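Local coordinates for core protein VP4 (Bluetongue virus, PDB 2JHP) that caps viral mRNA as a multifunctional enzyme of the bluetongue virus inner core, with two methyltransferase-like regions that each bind S-adenosyl-L-homocysteine, at residues A[254-262]-A[344-352]; A[413-424]-A[445-453]. All blocks are in the same frame, centred on the assembly; numbering follows the deposited sequence.

Contact 1 of 2, residues A[254-262]-A[344-352]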
loop_
_atom_site.group_PDB
_atom_site.type_symbol
_atom_site.label_atom_id
_atom_site.label_comp_id
_atom_site.label_asym_id
_atom_site.label_seq_id
_atom_site.Cartn_x
_atom_site.Cartn_y
_atom_site.Cartn_z
ATOM N N PHE A 254 -31.646 -12.017 -16.689
ATOM C CA PHE A 254 -31.589 -10.625 -17.130
ATOM C C PHE A 254 -32.283 -9.653 -16.190
ATOM O O PHE A 254 -31.894 -8.489 -16.116
ATOM C CB PHE A 254 -32.149 -10.476 -18.545
ATOM C CG PHE A 254 -31.381 -11.244 -19.578
ATOM C CD1 PHE A 254 -31.968 -12.334 -20.230
ATOM C CD2 PHE A 254 -30.068 -10.886 -19.905
ATOM C CE1 PHE A 254 -31.246 -13.063 -21.191
ATOM C CE2 PHE A 254 -29.345 -11.601 -20.867
ATOM C CZ PHE A 254 -29.935 -12.691 -21.508
ATOM N N LEU A 255 -33.296 -10.127 -15.465
ATOM C CA LEU A 255 -34.066 -9.263 -14.564
ATOM C C LEU A 255 -33.254 -8.778 -13.352
ATOM O O LEU A 255 -33.764 -8.030 -12.518
ATOM C CB LEU A 255 -35.398 -9.928 -14.154
ATOM C CG LEU A 255 -36.471 -9.972 -15.251
ATOM C CD1 LEU A 255 -37.455 -11.123 -15.044
ATOM C CD2 LEU A 255 -37.209 -8.634 -15.371
ATOM N N LYS A 256 -31.996 -9.203 -13.271
ATOM C CA LYS A 256 -31.064 -8.730 -12.242
ATOM C C LYS A 256 -29.733 -8.280 -12.860
ATOM O O LYS A 256 -29.171 -8.952 -13.728
ATOM C CB LYS A 256 -30.831 -9.804 -11.166
ATOM C CG LYS A 256 -30.077 -9.313 -9.926
ATOM C CD LYS A 256 -30.122 -10.323 -8.778
ATOM C CE LYS A 256 -31.393 -10.184 -7.939
ATOM N NZ LYS A 256 -31.471 -8.881 -7.212
ATOM N N ARG A 257 -29.257 -7.132 -12.386
ATOM C CA ARG A 257 -28.039 -6.479 -12.845
ATOM C C ARG A 257 -26.803 -7.249 -12.375
ATOM O O ARG A 257 -26.699 -7.601 -11.202
ATOM C CB ARG A 257 -28.021 -5.069 -12.254
ATOM C CG ARG A 257 -27.108 -4.059 -12.913
ATOM C CD ARG A 257 -27.083 -2.779 -12.078
ATOM N NE ARG A 257 -26.364 -2.984 -10.819
ATOM C CZ ARG A 257 -26.303 -2.102 -9.824
ATOM N NH1 ARG A 257 -26.920 -0.929 -9.921
ATOM N NH2 ARG A 257 -25.617 -2.394 -8.727
ATOM N N VAL A 258 -25.873 -7.515 -13.290
ATOM C CA VAL A 258 -24.633 -8.202 -12.951
ATOM C C VAL A 258 -23.484 -7.859 -13.908
ATOM O O VAL A 258 -23.704 -7.550 -15.078
ATOM C CB VAL A 258 -24.801 -9.757 -12.903
ATOM C CG1 VAL A 258 -25.410 -10.205 -11.570
ATOM C CG2 VAL A 258 -25.622 -10.266 -14.096
ATOM N N GLU A 259 -22.258 -7.906 -13.396
ATOM C CA GLU A 259 -21.099 -7.888 -14.270
ATOM C C GLU A 259 -20.776 -9.326 -14.605
ATOM O O GLU A 259 -20.512 -10.136 -13.707
ATOM C CB GLU A 259 -19.898 -7.204 -13.625
ATOM C CG GLU A 259 -18.697 -7.209 -14.545
ATOM C CD GLU A 259 -17.489 -6.470 -14.006
ATOM O OE1 GLU A 259 -17.616 -5.694 -13.031
ATOM O OE2 GLU A 259 -16.399 -6.668 -14.581
ATOM N N ARG A 260 -20.838 -9.637 -15.896
ATOM C CA ARG A 260 -20.522 -10.964 -16.401
ATOM C C ARG A 260 -19.217 -10.925 -17.186
ATOM O O ARG A 260 -18.943 -9.956 -17.896
ATOM C CB ARG A 260 -21.642 -11.488 -17.293
ATOM C CG ARG A 260 -22.986 -11.643 -16.616
ATOM C CD ARG A 260 -24.048 -12.110 -17.617
ATOM N NE ARG A 260 -25.411 -11.865 -17.153
ATOM C CZ ARG A 260 -26.181 -10.867 -17.580
ATOM N NH1 ARG A 260 -25.722 -9.999 -18.476
ATOM N NH2 ARG A 260 -27.409 -10.724 -17.090
ATOM N N LEU A 261 -18.417 -11.979 -17.044
ATOM C CA LEU A 261 -17.200 -12.171 -17.845
ATOM C C LEU A 261 -17.275 -13.463 -18.651
ATOM O O LEU A 261 -17.673 -14.509 -18.130
ATOM C CB LEU A 261 -15.956 -12.177 -16.953
ATOM C CG LEU A 261 -14.665 -12.888 -17.373
ATOM C CD1 LEU A 261 -13.972 -12.183 -18.524
ATOM C CD2 LEU A 261 -13.773 -12.924 -16.151
ATOM N N PHE A 262 -16.875 -13.369 -19.917
ATOM C CA PHE A 262 -16.922 -14.471 -20.862
ATOM C C PHE A 262 -15.511 -15.027 -21.067
ATOM O O PHE A 262 -14.611 -14.307 -21.503
ATOM C CB PHE A 262 -17.510 -13.952 -22.180
ATOM C CG PHE A 262 -17.682 -15.002 -23.254
ATOM C CD1 PHE A 262 -18.853 -15.749 -23.329
ATOM C CD2 PHE A 262 -16.695 -15.206 -24.213
ATOM C CE1 PHE A 262 -19.026 -16.708 -24.330
ATOM C CE2 PHE A 262 -16.861 -16.159 -25.224
ATOM C CZ PHE A 262 -18.027 -16.912 -25.280
ATOM N N GLY A 344 -21.658 -3.605 -21.307
ATOM C CA GLY A 344 -22.213 -4.587 -20.386
ATOM C C GLY A 344 -21.895 -4.063 -19.004
ATOM O O GLY A 344 -20.832 -3.467 -18.800
ATOM N N TYR A 345 -22.812 -4.248 -18.055
ATOM C CA TYR A 345 -22.610 -3.711 -16.712
ATOM C C TYR A 345 -21.256 -4.147 -16.145
ATOM O O TYR A 345 -20.827 -5.292 -16.335
ATOM C CB TYR A 345 -23.764 -4.090 -15.782
ATOM C CG TYR A 345 -23.650 -3.471 -14.418
ATOM C CD1 TYR A 345 -23.078 -4.176 -13.367
ATOM C CD2 TYR A 345 -24.087 -2.170 -14.180
ATOM C CE1 TYR A 345 -22.957 -3.608 -12.097
ATOM C CE2 TYR A 345 -23.969 -1.588 -12.914
ATOM C CZ TYR A 345 -23.407 -2.318 -11.877
ATOM O OH TYR A 345 -23.291 -1.768 -10.622
ATOM N N SER A 346 -20.586 -3.208 -15.474
ATOM C CA SER A 346 -19.252 -3.426 -14.916
ATOM C C SER A 346 -19.026 -2.549 -13.694
ATOM O O SER A 346 -19.351 -1.367 -13.704
ATOM C CB SER A 346 -18.176 -3.143 -15.965
ATOM O OG SER A 346 -16.888 -3.101 -15.376
ATOM N N HIS A 347 -18.457 -3.135 -12.644
ATOM C CA HIS A 347 -18.118 -2.385 -11.437
ATOM C C HIS A 347 -16.840 -1.553 -11.620
ATOM O O HIS A 347 -16.522 -0.706 -10.790
ATOM C CB HIS A 347 -17.978 -3.322 -10.238
ATOM C CG HIS A 347 -19.172 -4.194 -10.008
ATOM N ND1 HIS A 347 -20.365 -3.714 -9.492
ATOM C CD2 HIS A 347 -19.353 -5.522 -10.201
ATOM C CE1 HIS A 347 -21.225 -4.713 -9.386
ATOM N NE2 HIS A 347 -20.636 -5.819 -9.812
ATOM N N VAL A 348 -16.117 -1.796 -12.708
ATOM C CA VAL A 348 -14.927 -1.024 -13.034
ATOM C C VAL A 348 -15.139 -0.323 -14.366
ATOM O O VAL A 348 -15.483 -0.965 -15.370
ATOM C CB VAL A 348 -13.656 -1.916 -13.124
ATOM C CG1 VAL A 348 -12.467 -1.127 -13.668
ATOM C CG2 VAL A 348 -13.311 -2.502 -11.759
ATOM N N ASP A 349 -14.917 0.991 -14.367
ATOM C CA ASP A 349 -14.952 1.761 -15.602
ATOM C C ASP A 349 -13.736 1.453 -16.502
ATOM O O ASP A 349 -12.645 2.018 -16.324
ATOM C CB ASP A 349 -15.064 3.259 -15.307
ATOM C CG ASP A 349 -15.223 4.084 -16.555
ATOM O OD1 ASP A 349 -15.274 3.491 -17.659
ATOM O OD2 ASP A 349 -15.292 5.325 -16.429
ATOM N N ARG A 350 -13.946 0.562 -17.468
ATOM C CA ARG A 350 -12.906 0.200 -18.411
ATOM C C ARG A 350 -13.043 0.926 -19.743
ATOM O O ARG A 350 -12.484 0.483 -20.732
ATOM C CB ARG A 350 -12.889 -1.316 -18.635
ATOM C CG ARG A 350 -12.450 -2.118 -17.417
ATOM C CD ARG A 350 -12.463 -3.598 -17.676
ATOM N NE ARG A 350 -12.167 -4.308 -16.441
ATOM C CZ ARG A 350 -13.089 -4.795 -15.610
ATOM N NH1 ARG A 350 -14.392 -4.670 -15.881
ATOM N NH2 ARG A 350 -12.700 -5.407 -14.500
ATOM N N HIS A 351 -13.744 2.057 -19.773
ATOM C CA HIS A 351 -13.927 2.774 -21.039
ATOM C C HIS A 351 -12.608 3.194 -21.695
ATOM O O HIS A 351 -12.517 3.210 -22.914
ATOM C CB HIS A 351 -14.966 3.914 -20.946
ATOM C CG HIS A 351 -14.415 5.245 -20.523
ATOM N ND1 HIS A 351 -14.307 6.313 -21.391
ATOM C CD2 HIS A 351 -13.990 5.700 -19.319
ATOM C CE1 HIS A 351 -13.819 7.359 -20.746
ATOM N NE2 HIS A 351 -13.620 7.015 -19.486
ATOM N N MET A 352 -11.579 3.463 -20.890
ATOM C CA MET A 352 -10.247 3.814 -21.407
ATOM C C MET A 352 -9.638 2.741 -22.302
ATOM O O MET A 352 -8.862 3.054 -23.201
ATOM C CB MET A 352 -9.276 4.182 -20.277
ATOM C CG MET A 352 -9.476 5.591 -19.684
ATOM S SD MET A 352 -9.779 6.879 -20.919
ATOM C CE MET A 352 -9.848 8.337 -19.872
HETATM O O HOH W 1 -21.744 -7.422 -17.688
#
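One face of the Y345 ring carries the R257 chain, while E259 N and H347 CE1 lie at the ring edge, in its plane. R257 CD stands 3.7 Å from the ring centroid in a CH-pi contact, and Y345 OH sits over a face of the guanidinium, whose plane is 11° from that of the ring. The nearly parallel planes bring R257 NH2 within 3.1 Å of Y345 OH, at an angle too poor for a hydrogen bond. The R350 guanidinium has V348 CB over one face and E259 OE2 at its edge.

These contacts lie at one end of a sheet with the class I methyltransferase strand order, where loops lead into strand 260-264 and out of 335-341. E259 joins the two loops: with CG anti to the backbone N (chi1 179°) and an extended chain, its carboxylate passes alongside S346 to the backbone of H347. H347 N donates to E259 OE1 at 2.7 Å, from above the carboxylate plane. R350 NH1 makes a salt bridge to E259 OE2 at 3.1 Å, its guanidinium held by NH2 to H391 ND1 and NE to L390 O. S189 and S301 hydroxyls also bond OE2, which probably helps to offset the buried charge. H347 turns its NE2 to E191, which also takes the E259 backbone N-H. At the backbone, E259 CA makes a CA-H...O contact of 3.3 Å with Y345 O.

Contact 2 of 2, residues A[413-424]-A[445-453]. With SAH (S-adenosyl-L-homocysteine), chain B; GUN (guanine), chain E.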
loop_
_atom_site.group_PDB
_atom_site.type_symbol
_atom_site.label_atom_id
_atom_site.label_comp_id
_atom_site.label_asym_id
_atom_site.label_seq_id
_atom_site.Cartn_x
_atom_site.Cartn_y
_atom_site.Cartn_z
ATOM N N THR A 413 5.102 11.387 -3.533
ATOM C CA THR A 413 6.476 11.819 -3.584
ATOM C C THR A 413 7.343 10.853 -4.358
ATOM O O THR A 413 8.576 10.847 -4.204
ATOM C CB THR A 413 7.038 11.947 -2.184
ATOM O OG1 THR A 413 6.613 10.831 -1.398
ATOM C CG2 THR A 413 6.562 13.248 -1.529
ATOM N N ASN A 414 6.701 10.018 -5.180
ATOM C CA ASN A 414 7.373 9.269 -6.236
ATOM C C ASN A 414 8.085 10.250 -7.163
ATOM O O ASN A 414 7.576 11.347 -7.417
ATOM C CB ASN A 414 6.370 8.459 -7.057
ATOM C CG ASN A 414 5.993 7.125 -6.413
ATOM O OD1 ASN A 414 5.493 6.236 -7.098
ATOM N ND2 ASN A 414 6.213 6.986 -5.104
ATOM N N ARG A 415 9.246 9.843 -7.679
ATOM C CA ARG A 415 10.102 10.725 -8.456
ATOM C C ARG A 415 9.425 11.296 -9.716
ATOM O O ARG A 415 9.775 12.394 -10.165
ATOM C CB ARG A 415 11.420 10.025 -8.784
ATOM C CG ARG A 415 12.581 10.980 -9.017
ATOM C CD ARG A 415 13.934 10.329 -8.705
ATOM N NE ARG A 415 14.030 9.952 -7.290
ATOM C CZ ARG A 415 14.535 10.725 -6.329
ATOM N NH1 ARG A 415 15.016 11.934 -6.606
ATOM N NH2 ARG A 415 14.568 10.279 -5.084
ATOM N N CYS A 416 8.448 10.569 -10.262
ATOM C CA CYS A 416 7.652 11.050 -11.399
ATOM C C CYS A 416 6.791 12.291 -11.090
ATOM O O CYS A 416 6.203 12.867 -11.998
ATOM C CB CYS A 416 6.758 9.929 -11.935
ATOM S SG CYS A 416 5.420 9.464 -10.815
ATOM N N ASN A 417 6.720 12.688 -9.820
ATOM C CA ASN A 417 5.937 13.861 -9.392
ATOM C C ASN A 417 6.789 15.030 -8.889
ATOM O O ASN A 417 6.266 15.999 -8.322
ATOM C CB ASN A 417 4.916 13.466 -8.316
ATOM C CG ASN A 417 4.027 12.329 -8.758
ATOM O OD1 ASN A 417 3.735 12.190 -9.941
ATOM N ND2 ASN A 417 3.598 11.500 -7.812
ATOM N N MET A 418 8.096 14.932 -9.100
ATOM C CA MET A 418 9.033 15.950 -8.665
ATOM C C MET A 418 8.659 17.341 -9.180
ATOM O O MET A 418 8.249 17.504 -10.338
ATOM C CB MET A 418 10.426 15.582 -9.147
ATOM C CG MET A 418 11.540 16.060 -8.250
ATOM S SD MET A 418 12.963 14.981 -8.455
ATOM C CE MET A 418 13.565 15.473 -10.081
ATOM N N GLY A 419 8.809 18.334 -8.303
ATOM C CA GLY A 419 8.521 19.730 -8.634
ATOM C C GLY A 419 7.041 20.053 -8.756
ATOM O O GLY A 419 6.668 20.989 -9.456
ATOM N N LEU A 420 6.192 19.275 -8.090
ATOM C CA LEU A 420 4.746 19.476 -8.178
ATOM C C LEU A 420 4.132 19.536 -6.784
ATOM O O LEU A 420 2.998 19.104 -6.569
ATOM C CB LEU A 420 4.076 18.392 -9.038
ATOM C CG LEU A 420 4.615 18.079 -10.438
ATOM C CD1 LEU A 420 3.809 16.975 -11.074
ATOM C CD2 LEU A 420 4.598 19.294 -11.322
ATOM N N GLU A 421 4.905 20.089 -5.850
ATOM C CA GLU A 421 4.491 20.318 -4.460
ATOM C C GLU A 421 3.115 20.982 -4.304
ATOM O O GLU A 421 2.300 20.517 -3.509
ATOM C CB GLU A 421 5.548 21.143 -3.721
ATOM C CG GLU A 421 6.687 20.326 -3.127
ATOM C CD GLU A 421 7.878 20.094 -4.064
ATOM O OE1 GLU A 421 7.743 20.173 -5.317
ATOM O OE2 GLU A 421 8.969 19.814 -3.516
ATOM N N PRO A 422 2.850 22.068 -5.058
ATOM C CA PRO A 422 1.538 22.692 -4.921
ATOM C C PRO A 422 0.402 21.682 -5.013
ATOM O O PRO A 422 -0.455 21.644 -4.127
ATOM C CB PRO A 422 1.479 23.668 -6.103
ATOM C CG PRO A 422 2.922 24.032 -6.360
ATOM C CD PRO A 422 3.707 22.776 -6.032
ATOM N N SER A 423 0.409 20.854 -6.057
ATOM C CA SER A 423 -0.715 19.957 -6.309
ATOM C C SER A 423 -0.657 18.766 -5.363
ATOM O O SER A 423 -1.680 18.122 -5.109
ATOM C CB SER A 423 -0.757 19.511 -7.778
ATOM O OG SER A 423 0.359 18.693 -8.090
ATOM N N ILE A 424 0.546 18.483 -4.852
ATOM C CA ILE A 424 0.748 17.469 -3.818
ATOM C C ILE A 424 0.080 17.942 -2.535
ATOM O O ILE A 424 -0.733 17.230 -1.966
ATOM C CB ILE A 424 2.267 17.136 -3.588
ATOM C CG1 ILE A 424 2.839 16.356 -4.786
ATOM C CG2 ILE A 424 2.489 16.377 -2.262
ATOM C CD1 ILE A 424 4.338 16.106 -4.732
ATOM N N ASP A 445 16.396 1.006 -1.721
ATOM C CA ASP A 445 15.196 0.341 -2.267
ATOM C C ASP A 445 13.923 1.206 -2.221
ATOM O O ASP A 445 12.796 0.683 -2.255
ATOM C CB ASP A 445 14.962 -1.037 -1.620
ATOM C CG ASP A 445 16.142 -1.988 -1.813
ATOM O OD1 ASP A 445 16.180 -3.028 -1.120
ATOM O OD2 ASP A 445 17.031 -1.701 -2.646
ATOM N N TYR A 446 14.103 2.526 -2.159
ATOM C CA TYR A 446 12.970 3.445 -2.185
ATOM C C TYR A 446 13.304 4.737 -2.938
ATOM O O TYR A 446 14.171 5.511 -2.518
ATOM C CB TYR A 446 12.442 3.713 -0.769
ATOM C CG TYR A 446 10.935 3.821 -0.738
ATOM C CD1 TYR A 446 10.138 2.707 -1.000
ATOM C CD2 TYR A 446 10.300 5.043 -0.456
ATOM C CE1 TYR A 446 8.740 2.803 -0.986
ATOM C CE2 TYR A 446 8.904 5.148 -0.436
ATOM C CZ TYR A 446 8.131 4.024 -0.706
ATOM O OH TYR A 446 6.758 4.106 -0.701
ATOM N N ASP A 447 12.589 4.951 -4.043
ATOM C CA ASP A 447 12.895 5.991 -5.024
ATOM C C ASP A 447 12.026 7.256 -4.910
ATOM O O ASP A 447 11.498 7.760 -5.906
ATOM C CB ASP A 447 12.746 5.387 -6.421
ATOM C CG ASP A 447 13.272 6.306 -7.527
ATOM O OD1 ASP A 447 14.505 6.568 -7.577
ATOM O OD2 ASP A 447 12.442 6.750 -8.360
ATOM N N ASP A 448 11.881 7.776 -3.701
ATOM C CA ASP A 448 11.079 8.972 -3.490
ATOM C C ASP A 448 11.967 10.165 -3.181
ATOM O O ASP A 448 13.075 10.003 -2.689
ATOM C CB ASP A 448 10.094 8.751 -2.341
ATOM C CG ASP A 448 8.768 8.164 -2.805
ATOM O OD1 ASP A 448 7.717 8.464 -2.179
ATOM O OD2 ASP A 448 8.771 7.405 -3.793
ATOM N N PHE A 449 11.481 11.364 -3.489
ATOM C CA PHE A 449 12.122 12.576 -3.024
ATOM C C PHE A 449 11.454 12.999 -1.722
ATOM O O PHE A 449 10.261 12.757 -1.514
ATOM C CB PHE A 449 12.045 13.674 -4.086
ATOM C CG PHE A 449 10.645 14.161 -4.375
ATOM C CD1 PHE A 449 10.089 15.241 -3.661
ATOM C CD2 PHE A 449 9.885 13.571 -5.373
ATOM C CE1 PHE A 449 8.824 15.705 -3.936
ATOM C CE2 PHE A 449 8.597 14.043 -5.641
ATOM C CZ PHE A 449 8.077 15.106 -4.917
ATOM N N ALA A 450 12.236 13.621 -0.844
ATOM C CA ALA A 450 11.771 14.077 0.462
ATOM C C ALA A 450 11.206 15.494 0.435
ATOM O O ALA A 450 11.844 16.404 -0.065
ATOM C CB ALA A 450 12.908 13.983 1.476
ATOM N N LEU A 451 10.000 15.665 0.978
ATOM C CA LEU A 451 9.433 16.988 1.261
ATOM C C LEU A 451 10.069 17.494 2.547
ATOM O O LEU A 451 10.256 16.720 3.476
ATOM C CB LEU A 451 7.907 16.917 1.451
ATOM C CG LEU A 451 6.978 16.618 0.274
ATOM C CD1 LEU A 451 5.535 16.848 0.657
ATOM C CD2 LEU A 451 7.356 17.432 -0.965
ATOM N N PRO A 452 10.457 18.782 2.591
ATOM C CA PRO A 452 10.954 19.319 3.862
ATOM C C PRO A 452 9.916 19.174 4.961
ATOM O O PRO A 452 8.787 19.614 4.788
ATOM C CB PRO A 452 11.213 20.804 3.531
ATOM C CG PRO A 452 11.448 20.830 2.065
ATOM C CD PRO A 452 10.528 19.791 1.509
ATOM N N ARG A 453 10.289 18.542 6.069
ATOM C CA ARG A 453 9.381 18.338 7.216
ATOM C C ARG A 453 8.691 19.595 7.733
ATOM O O ARG A 453 7.496 19.578 8.024
ATOM C CB ARG A 453 10.111 17.689 8.383
ATOM C CG ARG A 453 10.411 16.227 8.186
ATOM C CD ARG A 453 10.919 15.650 9.467
ATOM N NE ARG A 453 11.186 14.235 9.324
ATOM C CZ ARG A 453 12.333 13.724 8.878
ATOM N NH1 ARG A 453 12.465 12.409 8.780
ATOM N NH2 ARG A 453 13.338 14.528 8.532
HETATM N N SAH B . -0.881 3.190 -3.302
HETATM C CA SAH B . -0.384 1.785 -3.169
HETATM C CB SAH B . 0.870 1.461 -3.989
HETATM C CG SAH B . 1.841 2.564 -4.365
HETATM S SD SAH B . 3.023 1.970 -5.606
HETATM C C SAH B . -0.209 1.356 -1.721
HETATM O O SAH B . -1.052 1.657 -0.874
HETATM O OXT SAH B . 0.754 0.672 -1.372
HETATM C "C5'" SAH B . 3.008 3.601 -6.404
HETATM C "C4'" SAH B . 2.182 3.631 -7.679
HETATM O "O4'" SAH B . 1.598 4.905 -7.867
HETATM C "C3'" SAH B . 3.015 3.332 -8.922
HETATM O "O3'" SAH B . 2.237 2.467 -9.733
HETATM C "C2'" SAH B . 3.155 4.678 -9.617
HETATM O "O2'" SAH B . 3.189 4.575 -11.015
HETATM C "C1'" SAH B . 1.877 5.391 -9.176
HETATM N N9 SAH B . 1.986 6.866 -9.228
HETATM C C8 SAH B . 3.084 7.637 -8.927
HETATM N N7 SAH B . 2.762 8.943 -9.112
HETATM C C5 SAH B . 1.475 9.020 -9.526
HETATM C C6 SAH B . 0.640 10.093 -9.851
HETATM N N6 SAH B . 1.091 11.343 -9.775
HETATM N N1 SAH B . -0.666 9.859 -10.242
HETATM C C2 SAH B . -1.144 8.562 -10.312
HETATM N N3 SAH B . -0.321 7.497 -9.990
HETATM C C4 SAH B . 0.971 7.717 -9.604
HETATM N N9 GUN E . 3.018 -1.625 1.301
HETATM C C8 GUN E . 3.072 -1.613 -0.031
HETATM N N7 GUN E . 3.962 -0.699 -0.425
HETATM C C5 GUN E . 4.485 -0.126 0.658
HETATM C C6 GUN E . 5.442 0.872 0.853
HETATM O O6 GUN E . 5.992 1.413 -0.105
HETATM N N1 GUN E . 5.776 1.255 2.159
HETATM C C2 GUN E . 5.127 0.621 3.230
HETATM N N2 GUN E . 5.416 0.955 4.472
HETATM N N3 GUN E . 4.209 -0.335 3.003
HETATM C C4 GUN E . 3.879 -0.719 1.760
HETATM O O HOH W 2 9.646 6.622 -7.308
#
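A single beta bridge pairs N414 with D448 at the rim of the S-adenosyl-L-homocysteine pocket, their CA atoms 4.6 Å apart. The adjoining backbone bond runs from F449 N to T413 O. D448 turns its carboxylate back over the T413 backbone: T413 OG1 donates to D448 OD1 at 2.7 Å, on the anti side and 34° out of the carboxylate plane. The same hydroxyl is bonded to W437 N, which ties the bridge to strand 433-437.

The two segments follow neighbouring strands of a sheet with the strand order 3-2-1-4-5-7-6 of class I methyltransferases, at the end where that fold holds its cofactor. Here N417 reads the adenine with both ends of its amide: OD1 accepts from SAH N6 at 2.8 Å and ND2 donates to SAH N7 at 3.0 Å, while L412 O also bonds ND2 and helps fix the amide's rotation. From the other segment, Y446 OH donates to O6 of the bound guanine at 2.9 Å.

F449 packs beside the bridge. Its chi1 of 66° sets CG between its own N and carbonyl carbon, laying the ring flat between T413 CB and CG2 on one face and M418 CG on the other. I424 CD1 meets the ring edge at F449 CZ, 3.9 Å away, and L451 packs CD2 against E421 CG beside it. At the outer rim, R415 NE makes a weak, long salt bridge of 3.4 Å to D447 OD1.

How the contacts relate
Followed from the N terminus, the chain forms contact 1 first: segment 254-262 enters strand 260-264, and the chain returns at 344-352 after helix 280-295 and strands including 302-308 and 335-341. Contact 2 opens only afterwards and closes a much shorter loop, 20 residues that hold the rest of helix 421-430 and strand 433-437. The two loops are in series, neither nested nor crossing. They belong to different seven-stranded sheets of like strand order, contact 1 lying at the starting ends of the parallel strands and contact 2 at the finishing ends. Their centres are 37 Å apart and their nearest atoms about 17 Å, without touching.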